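Local structure of uncharacterized protein (Staphylococcus aureus subsp. aureus Mu50, 4QPV) at residues A[21-26]-A[265-270]; A[65-70]-A[83-88]; A[149-154]-A[241-246]; A[178-183]-A[213-218]. The protein is of unknown function but belongs to the DUF1672 family, whose unique fold is built on a kinked-helix-beta-beta-beta repeat. One frame throughout, in Å; residues are numbered along the deposited sequence.

In the fold
All four contacts join parts of a single chain. Interactions 1 and 2 are antiparallel strand pairings: interaction 2 lies within the hairpin of strands 67-75 and 78-87, whereas interaction 1 brings the N-terminal strand 21-23 to strand 268-270 and so encloses the other three along the chain. Interaction 3 is the most buried, an aromatic cluster between a loop and helix 234-249; interaction 4 lies at the surface and relies on one CH-pi contact and bridging waters. Interactions 1 and 2 are partly buried and rest on backbone hydrogen bonds. Interactions 2 and 3 stand on opposite sides of the chain's centre, with centres about 32 Å apart.

Interaction 1: residues A[21-26]-A[265-270]; sequences EMEASK and SNKYIN
A two-stranded antiparallel sheet forms where Met22 of strand 21-23 pairs with Ile269 of strand 268-270. Met22 N gives a hydrogen bond to Ile269 O (3.1 Å), and Ile269 N returns one to Met22 O (2.8 Å). Two residues on, Ala24 N meets Lys267 O at 2.7 Å in an almost straight bond (173°), extending the pairing past the strand. The same Lys267 O accepts from a water that also binds Ser25 N. In one of its two modelled conformers, Glu21 reaches across Tyr268 at about a right angle, its OE1 3.5 Å from Tyr268 CB and joined through a water to Asn266 ND2. Glu23 and Lys267 run side by side, CG to CD 3.9 Å, while Lys267 NZ has its salt bridge with Asp230. On the face of Met22 and Ile269, Ile269 CG2 lies 3.8 Å from Ala24 CA, and both residues pack on Phe226 of strand 220-227. Asn266 OD1 accepts from Tyr268 N, an Asx turn leading into the antiparallel bridge.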
loop_
_atom_site.group_PDB
_atom_site.type_symbol
_atom_site.label_atom_id
_atom_site.label_comp_id
_atom_site.label_asym_id
_atom_site.label_seq_id
_atom_site.Cartn_x
_atom_site.Cartn_y
_atom_site.Cartn_z
ATOM N N GLU A 21 14.179 17.282 0.934
ATOM C CA GLU A 21 12.996 17.224 0.094
ATOM C C GLU A 21 13.405 17.199 -1.362
ATOM O O GLU A 21 14.444 17.758 -1.714
ATOM C CB GLU A 21 12.071 18.409 0.392
ATOM C CG GLU A 21 10.649 17.978 0.695
ATOM C CD GLU A 21 9.737 19.065 1.233
ATOM O OE1 GLU A 21 9.728 20.179 0.662
ATOM O OE2 GLU A 21 9.001 18.785 2.205
HETATM N N MSE A 22 12.611 16.533 -2.181
HETATM C CA MSE A 22 12.800 16.376 -3.604
HETATM C C MSE A 22 11.473 16.412 -4.301
HETATM O O MSE A 22 10.451 16.077 -3.682
HETATM C CB MSE A 22 13.414 14.978 -3.805
HETATM C CG MSE A 22 14.298 14.850 -4.988
HETATM SE SE MSE A 22 15.029 13.066 -4.869
HETATM C CE MSE A 22 16.485 13.404 -3.935
ATOM N N GLU A 23 11.488 16.687 -5.614
ATOM C CA GLU A 23 10.286 16.577 -6.440
ATOM C C GLU A 23 9.849 15.110 -6.464
ATOM O O GLU A 23 10.679 14.204 -6.658
ATOM C CB GLU A 23 10.544 17.101 -7.865
ATOM C CG GLU A 23 10.758 18.603 -7.876
ATOM C CD GLU A 23 11.145 19.215 -9.203
ATOM O OE1 GLU A 23 10.581 18.805 -10.244
ATOM O OE2 GLU A 23 11.963 20.163 -9.191
ATOM N N ALA A 24 8.564 14.865 -6.212
ATOM C CA ALA A 24 8.028 13.504 -6.188
ATOM C C ALA A 24 8.277 12.754 -7.505
ATOM O O ALA A 24 8.539 11.547 -7.477
ATOM C CB ALA A 24 6.555 13.539 -5.898
ATOM N N SER A 25 8.270 13.478 -8.649
ATOM C CA SER A 25 8.512 12.877 -9.972
ATOM C C SER A 25 9.948 12.328 -10.122
ATOM O O SER A 25 10.192 11.470 -10.967
ATOM C CB SER A 25 8.241 13.911 -11.064
ATOM O OG SER A 25 9.157 14.984 -10.941
ATOM N N LYS A 26 10.887 12.811 -9.318
ATOM C CA LYS A 26 12.269 12.378 -9.394
ATOM C C LYS A 26 12.671 11.493 -8.190
ATOM O O LYS A 26 13.788 10.962 -8.156
ATOM C CB LYS A 26 13.185 13.608 -9.521
ATOM C CG LYS A 26 12.981 14.329 -10.856
ATOM C CD LYS A 26 13.536 15.733 -10.890
ATOM C CE LYS A 26 13.057 16.454 -12.134
ATOM N NZ LYS A 26 13.479 17.878 -12.155
ATOM N N SER A 265 -1.442 17.273 -3.365
ATOM C CA SER A 265 -0.542 18.098 -2.556
ATOM C C SER A 265 0.465 18.831 -3.460
ATOM O O SER A 265 0.385 18.724 -4.688
ATOM C CB SER A 265 0.183 17.225 -1.537
ATOM O OG SER A 265 0.996 16.260 -2.200
ATOM N N ASN A 266 1.477 19.484 -2.865
ATOM C CA ASN A 266 2.504 20.149 -3.674
ATOM C C ASN A 266 3.440 19.074 -4.309
ATOM O O ASN A 266 3.253 17.865 -4.086
ATOM C CB ASN A 266 3.256 21.221 -2.858
ATOM C CG ASN A 266 4.185 20.707 -1.781
ATOM O OD1 ASN A 266 4.599 19.539 -1.766
ATOM N ND2 ASN A 266 4.582 21.595 -0.880
ATOM N N LYS A 267 4.415 19.507 -5.129
ATOM C CA LYS A 267 5.253 18.591 -5.907
ATOM C C LYS A 267 6.335 17.872 -5.111
ATOM O O LYS A 267 7.062 17.064 -5.693
ATOM C CB LYS A 267 5.924 19.371 -7.069
ATOM C CG LYS A 267 6.959 20.408 -6.641
ATOM C CD LYS A 267 7.691 21.027 -7.841
ATOM C CE LYS A 267 6.866 22.026 -8.623
ATOM N NZ LYS A 267 7.653 22.636 -9.729
ATOM N N TYR A 268 6.473 18.167 -3.808
ATOM C CA TYR A 268 7.606 17.656 -3.037
ATOM C C TYR A 268 7.308 16.446 -2.177
ATOM O O TYR A 268 6.163 16.181 -1.837
ATOM C CB TYR A 268 8.179 18.761 -2.149
ATOM C CG TYR A 268 8.667 19.948 -2.947
ATOM C CD1 TYR A 268 9.874 19.900 -3.641
ATOM C CD2 TYR A 268 7.905 21.108 -3.040
ATOM C CE1 TYR A 268 10.316 20.983 -4.403
ATOM C CE2 TYR A 268 8.343 22.203 -3.785
ATOM C CZ TYR A 268 9.548 22.134 -4.468
ATOM O OH TYR A 268 9.986 23.210 -5.206
ATOM N N ILE A 269 8.368 15.726 -1.815
ATOM C CA ILE A 269 8.279 14.546 -0.963
ATOM C C ILE A 269 9.489 14.524 -0.040
ATOM O O ILE A 269 10.608 14.819 -0.469
ATOM C CB ILE A 269 8.104 13.215 -1.769
ATOM C CG1 ILE A 269 7.737 12.002 -0.842
ATOM C CG2 ILE A 269 9.313 12.893 -2.652
ATOM C CD1 ILE A 269 6.308 12.055 -0.178
ATOM N N ASN A 270 9.255 14.191 1.230
ATOM C CA ASN A 270 10.335 14.060 2.211
ATOM C C ASN A 270 11.123 12.785 1.863
ATOM O O ASN A 270 10.538 11.708 1.837
ATOM C CB ASN A 270 9.731 13.994 3.612
ATOM C CG ASN A 270 10.758 14.029 4.704
ATOM O OD1 ASN A 270 11.499 13.078 4.925
ATOM N ND2 ASN A 270 10.801 15.125 5.416
HETATM O O HOH W 1 6.982 20.804 1.083
HETATM O O HOH W 2 6.863 16.216 -8.321
#

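Interaction 2: residues A[65-70]-A[83-88]; sequences LKVKAT and VHCDDH
Val67 and Val83 make the tight side of this hairpin contact, on the face they share with Cys85 and Ala69. Val67 CG2 sits against Val83 CB at 3.7 Å, and its other branch, CG1, touches Cys85 CB at the same distance of 3.7 Å. With CG1 anti to the carbonyl carbon (chi1 -51°), Val67 spreads its two methyls between these neighbours. The backbones are joined at Lys68 and His84 by a reciprocal pair, Lys68 N to His84 O and His84 N to Lys68 O, each 2.9 Å long. On the face of Lys68 and His84 the packing is sparser, and the exposed Lys68 faces solvent; at the end of the pairing Thr70 CG2 meets His84 CB at 3.8 Å.

Toward residues 65-66 the direct strand pairing gives way. A water takes a hydrogen bond from Asp86 N and donates one to Lys66 O, bridging the two backbones. Asp87 then takes over with its side chain: OD2 accepts from Lys66 N at 2.8 Å, nearly straight (175°), on the anti side and tilted 31° out of the carboxylate plane. Its OD1 accepts from His88 ND1, so both oxygens are engaged. Phe59 of helix 48-63 packs on Val67 and Val83, while strand 90-98 flanks strand 78-87, with Phe92 against Leu65 and Cys85.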
loop_
_atom_site.group_PDB
_atom_site.type_symbol
_atom_site.label_atom_id
_atom_site.label_comp_id
_atom_site.label_asym_id
_atom_site.label_seq_id
_atom_site.Cartn_x
_atom_site.Cartn_y
_atom_site.Cartn_z
ATOM N N LEU A 65 1.077 -16.881 1.114
ATOM C CA LEU A 65 1.329 -16.108 -0.098
ATOM C C LEU A 65 2.804 -16.017 -0.447
ATOM O O LEU A 65 3.660 -15.896 0.441
ATOM C CB LEU A 65 0.771 -14.690 0.059
ATOM C CG LEU A 65 -0.767 -14.600 0.103
ATOM C CD1 LEU A 65 -1.210 -13.267 0.697
ATOM C CD2 LEU A 65 -1.380 -14.818 -1.292
ATOM N N LYS A 66 3.089 -16.036 -1.750
ATOM C CA LYS A 66 4.432 -15.885 -2.294
ATOM C C LYS A 66 4.704 -14.389 -2.499
ATOM O O LYS A 66 3.990 -13.717 -3.245
ATOM C CB LYS A 66 4.570 -16.675 -3.614
ATOM C CG LYS A 66 6.017 -16.853 -4.085
ATOM C CD LYS A 66 6.131 -17.244 -5.569
ATOM C CE LYS A 66 5.738 -18.677 -5.864
ATOM N NZ LYS A 66 5.689 -18.953 -7.326
ATOM N N VAL A 67 5.708 -13.853 -1.793
ATOM C CA VAL A 67 6.054 -12.427 -1.901
ATOM C C VAL A 67 7.523 -12.330 -2.306
ATOM O O VAL A 67 8.262 -13.321 -2.209
ATOM C CB VAL A 67 5.749 -11.599 -0.593
ATOM C CG1 VAL A 67 4.321 -11.830 -0.124
ATOM C CG2 VAL A 67 6.739 -11.942 0.542
ATOM N N LYS A 68 7.935 -11.143 -2.731
ATOM C CA LYS A 68 9.316 -10.842 -3.104
ATOM C C LYS A 68 9.801 -9.602 -2.318
ATOM O O LYS A 68 9.154 -8.559 -2.370
ATOM C CB LYS A 68 9.414 -10.604 -4.630
ATOM C CG LYS A 68 10.835 -10.401 -5.150
ATOM C CD LYS A 68 11.544 -11.730 -5.409
ATOM C CE LYS A 68 12.953 -11.550 -5.920
ATOM N NZ LYS A 68 13.741 -12.808 -5.783
ATOM N N ALA A 69 10.957 -9.714 -1.628
ATOM C CA ALA A 69 11.524 -8.564 -0.914
ATOM C C ALA A 69 11.882 -7.440 -1.904
ATOM O O ALA A 69 12.425 -7.703 -2.978
ATOM C CB ALA A 69 12.775 -8.985 -0.139
ATOM N N THR A 70 11.549 -6.208 -1.555
ATOM C CA THR A 70 11.883 -5.048 -2.390
ATOM C C THR A 70 12.902 -4.154 -1.702
ATOM O O THR A 70 13.540 -3.340 -2.360
ATOM C CB THR A 70 10.626 -4.222 -2.697
ATOM O OG1 THR A 70 10.112 -3.743 -1.458
ATOM C CG2 THR A 70 9.576 -5.010 -3.461
ATOM N N VAL A 83 8.057 -5.928 1.225
ATOM C CA VAL A 83 7.765 -6.985 0.266
ATOM C C VAL A 83 6.664 -6.540 -0.709
ATOM O O VAL A 83 5.832 -5.706 -0.369
ATOM C CB VAL A 83 7.379 -8.336 0.948
ATOM C CG1 VAL A 83 8.488 -8.861 1.875
ATOM C CG2 VAL A 83 6.031 -8.240 1.694
ATOM N N HIS A 84 6.669 -7.123 -1.906
ATOM C CA HIS A 84 5.618 -6.945 -2.891
ATOM C C HIS A 84 5.030 -8.313 -3.177
ATOM O O HIS A 84 5.760 -9.296 -3.354
ATOM C CB HIS A 84 6.104 -6.260 -4.189
ATOM C CG HIS A 84 5.009 -6.076 -5.210
ATOM N ND1 HIS A 84 4.000 -5.145 -5.026
ATOM C CD2 HIS A 84 4.795 -6.723 -6.386
ATOM C CE1 HIS A 84 3.219 -5.235 -6.098
ATOM N NE2 HIS A 84 3.657 -6.161 -6.946
ATOM N N CYS A 85 3.712 -8.376 -3.191
ATOM C CA CYS A 85 2.971 -9.584 -3.491
ATOM C C CYS A 85 2.189 -9.376 -4.772
ATOM O O CYS A 85 1.564 -8.329 -4.950
ATOM C CB CYS A 85 2.034 -9.940 -2.341
ATOM S SG CYS A 85 1.105 -11.482 -2.595
ATOM N N ASP A 86 2.237 -10.377 -5.665
ATOM C CA ASP A 86 1.427 -10.440 -6.886
ATOM C C ASP A 86 1.244 -11.931 -7.123
ATOM O O ASP A 86 1.935 -12.538 -7.938
ATOM C CB ASP A 86 2.031 -9.661 -8.074
ATOM C CG ASP A 86 1.096 -9.554 -9.285
ATOM O OD1 ASP A 86 0.089 -10.297 -9.332
ATOM O OD2 ASP A 86 1.354 -8.698 -10.165
ATOM N N ASP A 87 0.351 -12.523 -6.327
ATOM C CA ASP A 87 0.149 -13.968 -6.273
ATOM C C ASP A 87 -1.330 -14.279 -6.382
ATOM O O ASP A 87 -2.100 -13.855 -5.518
ATOM C CB ASP A 87 0.731 -14.480 -4.939
ATOM C CG ASP A 87 0.764 -15.991 -4.782
ATOM O OD1 ASP A 87 0.499 -16.705 -5.785
ATOM O OD2 ASP A 87 1.074 -16.465 -3.663
ATOM N N HIS A 88 -1.741 -14.992 -7.455
ATOM C CA HIS A 88 -3.155 -15.338 -7.726
ATOM C C HIS A 88 -4.007 -14.030 -7.740
ATOM O O HIS A 88 -5.100 -13.976 -7.180
ATOM C CB HIS A 88 -3.691 -16.368 -6.707
ATOM C CG HIS A 88 -3.098 -17.743 -6.834
ATOM N ND1 HIS A 88 -1.818 -18.026 -6.386
ATOM C CD2 HIS A 88 -3.653 -18.880 -7.314
ATOM C CE1 HIS A 88 -1.628 -19.315 -6.630
ATOM N NE2 HIS A 88 -2.709 -19.872 -7.178
HETATM O O HOH W 3 4.330 -12.429 -5.517
#

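Interaction 3: residues A[149-154]-A[241-246]; sequences KSKYKY and MIDFSE
Tyr152 and Phe244 carry most of this contact between the loop after helix 135-147 and helix 234-249. The Tyr152 ring lies over Phe244, whose CB sits 3.6 Å from the ring centroid and only 6° off the normal, a CH-pi contact. The rings themselves are near parallel (22°) but slid apart, and Tyr152 CE2 comes within 3.4 Å of Phe244 CD1. Lys151 CG covers the opposite face of Tyr152, leaving the ring between an aliphatic chain and the helix. Phe244 reaches its place with CG anti to the backbone N (chi1 -173°) and carries on to a lesser neighbour, Tyr154, where CZ touches Tyr154 OH at 3.4 Å. That hydroxyl is hydrogen-bonded to Leu145 O. Methyl CE of selenomethionine Met241 also packs on Tyr152 CB at 3.9 Å.

Tyr152 OH donates to Asp243 OD2 at 2.6 Å, approaching from above the carboxylate plane. Lys151 NZ makes a weak hydrogen bond to the same hydroxyl and lies 4.2 Å from Asp243 OD2, beyond a salt bridge. A short phenol-carboxylate bond at the end of a buried aromatic cluster thus probably holds Tyr152 in place on the helix, and the nearby lysine would probably favour a charged Asp243.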
loop_
_atom_site.group_PDB
_atom_site.type_symbol
_atom_site.label_atom_id
_atom_site.label_comp_id
_atom_site.label_asym_id
_atom_site.label_seq_id
_atom_site.Cartn_x
_atom_site.Cartn_y
_atom_site.Cartn_z
ATOM N N LYS A 149 -3.501 13.178 -15.980
ATOM C CA LYS A 149 -2.380 13.812 -15.302
ATOM C C LYS A 149 -1.975 15.139 -15.992
ATOM O O LYS A 149 -1.610 16.074 -15.277
ATOM C CB LYS A 149 -1.195 12.844 -15.093
ATOM C CG LYS A 149 -0.494 12.310 -16.326
ATOM C CD LYS A 149 0.456 11.171 -15.937
ATOM C CE LYS A 149 1.916 11.564 -15.897
ATOM N NZ LYS A 149 2.507 11.651 -17.263
ATOM N N SER A 150 -2.066 15.248 -17.329
ATOM C CA SER A 150 -1.726 16.501 -18.000
ATOM C C SER A 150 -2.775 17.595 -17.747
ATOM O O SER A 150 -2.410 18.714 -17.359
ATOM C CB SER A 150 -1.532 16.284 -19.502
ATOM O OG SER A 150 -1.325 17.539 -20.119
ATOM N N LYS A 151 -4.061 17.270 -17.958
ATOM C CA LYS A 151 -5.156 18.222 -17.803
ATOM C C LYS A 151 -5.193 18.812 -16.377
ATOM O O LYS A 151 -5.353 20.021 -16.249
ATOM C CB LYS A 151 -6.509 17.561 -18.132
ATOM C CG LYS A 151 -7.667 18.571 -18.161
ATOM C CD LYS A 151 -9.025 17.934 -18.336
ATOM C CE LYS A 151 -10.090 19.006 -18.461
ATOM N NZ LYS A 151 -11.461 18.428 -18.379
ATOM N N TYR A 152 -5.081 17.966 -15.338
ATOM C CA TYR A 152 -5.185 18.422 -13.945
ATOM C C TYR A 152 -3.833 18.613 -13.262
ATOM O O TYR A 152 -3.776 18.849 -12.047
ATOM C CB TYR A 152 -6.109 17.511 -13.139
ATOM C CG TYR A 152 -7.535 17.610 -13.642
ATOM C CD1 TYR A 152 -8.280 18.779 -13.471
ATOM C CD2 TYR A 152 -8.122 16.558 -14.347
ATOM C CE1 TYR A 152 -9.581 18.887 -13.961
ATOM C CE2 TYR A 152 -9.417 16.663 -14.861
ATOM C CZ TYR A 152 -10.146 17.825 -14.658
ATOM O OH TYR A 152 -11.423 17.916 -15.151
ATOM N N LYS A 153 -2.760 18.630 -14.075
ATOM C CA LYS A 153 -1.412 19.008 -13.683
ATOM C C LYS A 153 -0.916 18.273 -12.427
ATOM O O LYS A 153 -0.672 18.897 -11.386
ATOM C CB LYS A 153 -1.354 20.536 -13.464
ATOM C CG LYS A 153 -1.704 21.345 -14.718
ATOM C CD LYS A 153 -1.730 22.826 -14.427
ATOM C CE LYS A 153 -2.012 23.678 -15.660
ATOM N NZ LYS A 153 -3.392 23.487 -16.170
ATOM N N TYR A 154 -0.778 16.957 -12.522
ATOM C CA TYR A 154 -0.272 16.173 -11.400
ATOM C C TYR A 154 0.568 14.989 -11.911
ATOM O O TYR A 154 0.576 14.662 -13.099
ATOM C CB TYR A 154 -1.439 15.666 -10.475
ATOM C CG TYR A 154 -2.414 14.713 -11.150
ATOM C CD1 TYR A 154 -2.101 13.359 -11.324
ATOM C CD2 TYR A 154 -3.664 15.151 -11.574
ATOM C CE1 TYR A 154 -2.977 12.490 -11.977
ATOM C CE2 TYR A 154 -4.535 14.300 -12.259
ATOM C CZ TYR A 154 -4.201 12.964 -12.434
ATOM O OH TYR A 154 -5.078 12.149 -13.105
HETATM N N MSE A 241 -9.753 20.287 -8.603
HETATM C CA MSE A 241 -10.024 18.994 -7.961
HETATM C C MSE A 241 -11.533 18.714 -7.915
HETATM O O MSE A 241 -11.959 17.578 -8.175
HETATM C CB MSE A 241 -9.379 18.904 -6.573
HETATM C CG MSE A 241 -7.835 18.798 -6.656
HETATM SE SE MSE A 241 -7.232 17.223 -7.713
HETATM C CE MSE A 241 -6.752 18.083 -9.353
ATOM N N ILE A 242 -12.337 19.752 -7.674
ATOM C CA ILE A 242 -13.794 19.611 -7.707
ATOM C C ILE A 242 -14.192 19.181 -9.115
ATOM O O ILE A 242 -14.995 18.273 -9.270
ATOM C CB ILE A 242 -14.507 20.931 -7.285
ATOM C CG1 ILE A 242 -14.387 21.148 -5.750
ATOM C CG2 ILE A 242 -15.992 20.956 -7.748
ATOM C CD1 ILE A 242 -14.744 22.627 -5.304
ATOM N N ASP A 243 -13.584 19.805 -10.131
ATOM C CA ASP A 243 -13.908 19.494 -11.521
ATOM C C ASP A 243 -13.473 18.077 -11.888
ATOM O O ASP A 243 -14.253 17.350 -12.493
ATOM C CB ASP A 243 -13.300 20.525 -12.476
ATOM C CG ASP A 243 -13.761 20.314 -13.901
ATOM O OD1 ASP A 243 -14.989 20.407 -14.148
ATOM O OD2 ASP A 243 -12.894 20.071 -14.773
ATOM N N PHE A 244 -12.270 17.658 -11.474
ATOM C CA PHE A 244 -11.817 16.309 -11.733
ATOM C C PHE A 244 -12.755 15.300 -11.022
ATOM O O PHE A 244 -13.108 14.309 -11.643
ATOM C CB PHE A 244 -10.343 16.137 -11.308
ATOM C CG PHE A 244 -9.681 14.817 -11.667
ATOM C CD1 PHE A 244 -10.126 14.064 -12.752
ATOM C CD2 PHE A 244 -8.580 14.358 -10.951
ATOM C CE1 PHE A 244 -9.495 12.866 -13.102
ATOM C CE2 PHE A 244 -7.949 13.157 -11.295
ATOM C CZ PHE A 244 -8.410 12.422 -12.370
ATOM N N SER A 245 -13.214 15.576 -9.770
ATOM C CA SER A 245 -14.169 14.676 -9.085
ATOM C C SER A 245 -15.448 14.522 -9.922
ATOM O O SER A 245 -15.945 13.403 -10.098
ATOM C CB SER A 245 -14.530 15.201 -7.700
ATOM O OG SER A 245 -15.536 14.384 -7.126
ATOM N N GLU A 246 -15.955 15.636 -10.469
ATOM C CA GLU A 246 -17.154 15.598 -11.313
ATOM C C GLU A 246 -16.926 14.734 -12.560
ATOM O O GLU A 246 -17.794 13.938 -12.905
ATOM C CB GLU A 246 -17.620 17.016 -11.697
ATOM C CG GLU A 246 -18.136 17.785 -10.483
ATOM C CD GLU A 246 -19.219 17.094 -9.667
ATOM O OE1 GLU A 246 -20.237 16.673 -10.259
ATOM O OE2 GLU A 246 -19.034 16.943 -8.440
#

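Interaction 4: residues A[178-183]-A[213-218]; sequences TAIPYT and LKDKSR
Apolar packing is led by Tyr182 and Leu213, which approach from opposite directions. Leu213 CD1 lies over one face of the Tyr182 ring, 3.7 Å from its centroid and 14° off the normal, a CH-pi contact displaced toward the rim near CZ. The second methyl, CD2, reaches CE1 of the same ring at 3.8 Å.

Van der Waals contacts between carbon and polar oxygens form a second group. Ile180 CG1 lies 3.7 Å from Ser217 OG and near the Asp215 carboxylate as well, and Tyr182 OH comes to 3.4 Å from Asp215 CB.

Polar links between the segments run through water. Tyr182 OH holds two waters: one donates to Asp215 OD2 and lies in the plane of the Tyr182 ring, and the other donates to Leu213 O.

Within residues 213-218, Asp215 is held by its own loop. Its OD1 accepts from Ser217 OG (2.7 Å) on the syn lone pair and from Ser217 N (3.2 Å) above the carboxylate plane, the latter forming an Asx turn. These two bonds from Ser217 hold the carboxylate while OD2 accepts from the bridging water.

A Schellman motif at Lys214 ends helix 199-212, and Thr183 is the N-cap of helix 184-190. The contact therefore joins two loops between strand and helix, with Tyr182 also packed on Leu126 of helix 116-133 and Leu213 on Tyr190.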
loop_
_atom_site.group_PDB
_atom_site.type_symbol
_atom_site.label_atom_id
_atom_site.label_comp_id
_atom_site.label_asym_id
_atom_site.label_seq_id
_atom_site.Cartn_x
_atom_site.Cartn_y
_atom_site.Cartn_z
ATOM N N THR A 178 -7.321 0.620 1.220
ATOM C CA THR A 178 -7.307 0.222 2.632
ATOM C C THR A 178 -8.471 -0.738 2.895
ATOM O O THR A 178 -9.605 -0.438 2.503
ATOM C CB THR A 178 -7.367 1.474 3.548
ATOM O OG1 THR A 178 -6.330 2.393 3.173
ATOM C CG2 THR A 178 -7.240 1.133 5.046
ATOM N N ALA A 179 -8.188 -1.846 3.590
ATOM C CA ALA A 179 -9.115 -2.896 3.997
ATOM C C ALA A 179 -9.265 -2.937 5.514
ATOM O O ALA A 179 -8.456 -2.358 6.238
ATOM C CB ALA A 179 -8.614 -4.247 3.499
ATOM N N ILE A 180 -10.290 -3.648 5.984
ATOM C CA ILE A 180 -10.568 -3.813 7.401
ATOM C C ILE A 180 -9.624 -4.884 7.984
ATOM O O ILE A 180 -9.524 -5.980 7.418
ATOM C CB ILE A 180 -12.070 -4.156 7.616
ATOM C CG1 ILE A 180 -13.012 -2.976 7.214
ATOM C CG2 ILE A 180 -12.384 -4.699 9.036
ATOM C CD1 ILE A 180 -12.785 -1.610 7.919
ATOM N N PRO A 181 -8.959 -4.584 9.129
ATOM C CA PRO A 181 -8.084 -5.584 9.749
ATOM C C PRO A 181 -8.846 -6.689 10.490
ATOM O O PRO A 181 -9.983 -6.497 10.915
ATOM C CB PRO A 181 -7.257 -4.752 10.733
ATOM C CG PRO A 181 -8.149 -3.632 11.123
ATOM C CD PRO A 181 -8.957 -3.317 9.895
ATOM N N TYR A 182 -8.211 -7.854 10.633
ATOM C CA TYR A 182 -8.732 -8.994 11.394
ATOM C C TYR A 182 -7.551 -9.684 12.022
ATOM O O TYR A 182 -6.408 -9.338 11.714
ATOM C CB TYR A 182 -9.547 -9.975 10.515
ATOM C CG TYR A 182 -10.820 -9.389 9.947
ATOM C CD1 TYR A 182 -11.938 -9.184 10.752
ATOM C CD2 TYR A 182 -10.892 -8.986 8.615
ATOM C CE1 TYR A 182 -13.102 -8.610 10.241
ATOM C CE2 TYR A 182 -12.054 -8.423 8.090
ATOM C CZ TYR A 182 -13.158 -8.242 8.907
ATOM O OH TYR A 182 -14.307 -7.685 8.396
ATOM N N THR A 183 -7.793 -10.647 12.894
ATOM C CA THR A 183 -6.681 -11.386 13.494
ATOM C C THR A 183 -6.136 -12.418 12.491
ATOM O O THR A 183 -6.791 -12.722 11.491
ATOM C CB THR A 183 -7.157 -12.075 14.782
ATOM O OG1 THR A 183 -8.144 -13.039 14.422
ATOM C CG2 THR A 183 -7.710 -11.088 15.806
ATOM N N LEU A 213 -18.296 -11.954 9.167
ATOM C CA LEU A 213 -17.513 -11.058 10.030
ATOM C C LEU A 213 -18.248 -9.745 10.327
ATOM O O LEU A 213 -17.704 -8.882 11.029
ATOM C CB LEU A 213 -16.130 -10.764 9.410
ATOM C CG LEU A 213 -15.126 -11.920 9.475
ATOM C CD1 LEU A 213 -14.050 -11.767 8.416
ATOM C CD2 LEU A 213 -14.512 -12.054 10.866
ATOM N N LYS A 214 -19.475 -9.602 9.785
ATOM C CA LYS A 214 -20.391 -8.480 9.979
ATOM C C LYS A 214 -19.719 -7.132 9.633
ATOM O O LYS A 214 -19.709 -6.196 10.437
ATOM C CB LYS A 214 -20.972 -8.495 11.411
ATOM C CG LYS A 214 -22.051 -9.573 11.606
ATOM C CD LYS A 214 -21.799 -10.432 12.826
ATOM C CE LYS A 214 -22.731 -11.626 12.923
ATOM N NZ LYS A 214 -24.140 -11.236 13.208
ATOM N N ASP A 215 -19.173 -7.053 8.413
ATOM C CA ASP A 215 -18.572 -5.834 7.870
ATOM C C ASP A 215 -19.507 -5.260 6.794
ATOM O O ASP A 215 -19.660 -5.855 5.728
ATOM C CB ASP A 215 -17.155 -6.100 7.314
ATOM C CG ASP A 215 -16.528 -4.901 6.620
ATOM O OD1 ASP A 215 -16.826 -3.746 7.036
ATOM O OD2 ASP A 215 -15.754 -5.113 5.653
ATOM N N LYS A 216 -20.138 -4.110 7.085
ATOM C CA LYS A 216 -21.079 -3.450 6.182
ATOM C C LYS A 216 -20.424 -2.288 5.427
ATOM O O LYS A 216 -21.079 -1.663 4.585
ATOM C CB LYS A 216 -22.311 -2.951 6.958
ATOM C CG LYS A 216 -23.196 -4.080 7.490
ATOM C CD LYS A 216 -24.428 -3.547 8.215
ATOM C CE LYS A 216 -25.341 -4.647 8.706
ATOM N NZ LYS A 216 -24.755 -5.392 9.855
ATOM N N SER A 217 -19.129 -2.022 5.715
ATOM C CA SER A 217 -18.347 -0.938 5.118
ATOM C C SER A 217 -17.721 -1.350 3.779
ATOM O O SER A 217 -17.619 -2.540 3.464
ATOM C CB SER A 217 -17.246 -0.500 6.082
ATOM O OG SER A 217 -16.129 -1.379 6.059
ATOM N N ARG A 218 -17.261 -0.363 3.019
ATOM C CA ARG A 218 -16.580 -0.595 1.745
ATOM C C ARG A 218 -15.109 -0.214 1.868
ATOM O O ARG A 218 -14.785 0.730 2.608
ATOM C CB ARG A 218 -17.222 0.220 0.598
ATOM C CG ARG A 218 -18.756 0.280 0.606
ATOM C CD ARG A 218 -19.408 -0.966 0.048
ATOM N NE ARG A 218 -20.870 -0.851 0.044
ATOM C CZ ARG A 218 -21.595 -0.506 -1.014
ATOM N NH1 ARG A 218 -21.008 -0.249 -2.174
ATOM N NH2 ARG A 218 -22.917 -0.428 -0.924
HETATM O O HOH W 4 -14.149 -7.324 5.715
HETATM O O HOH W 5 -15.833 -6.632 10.540
#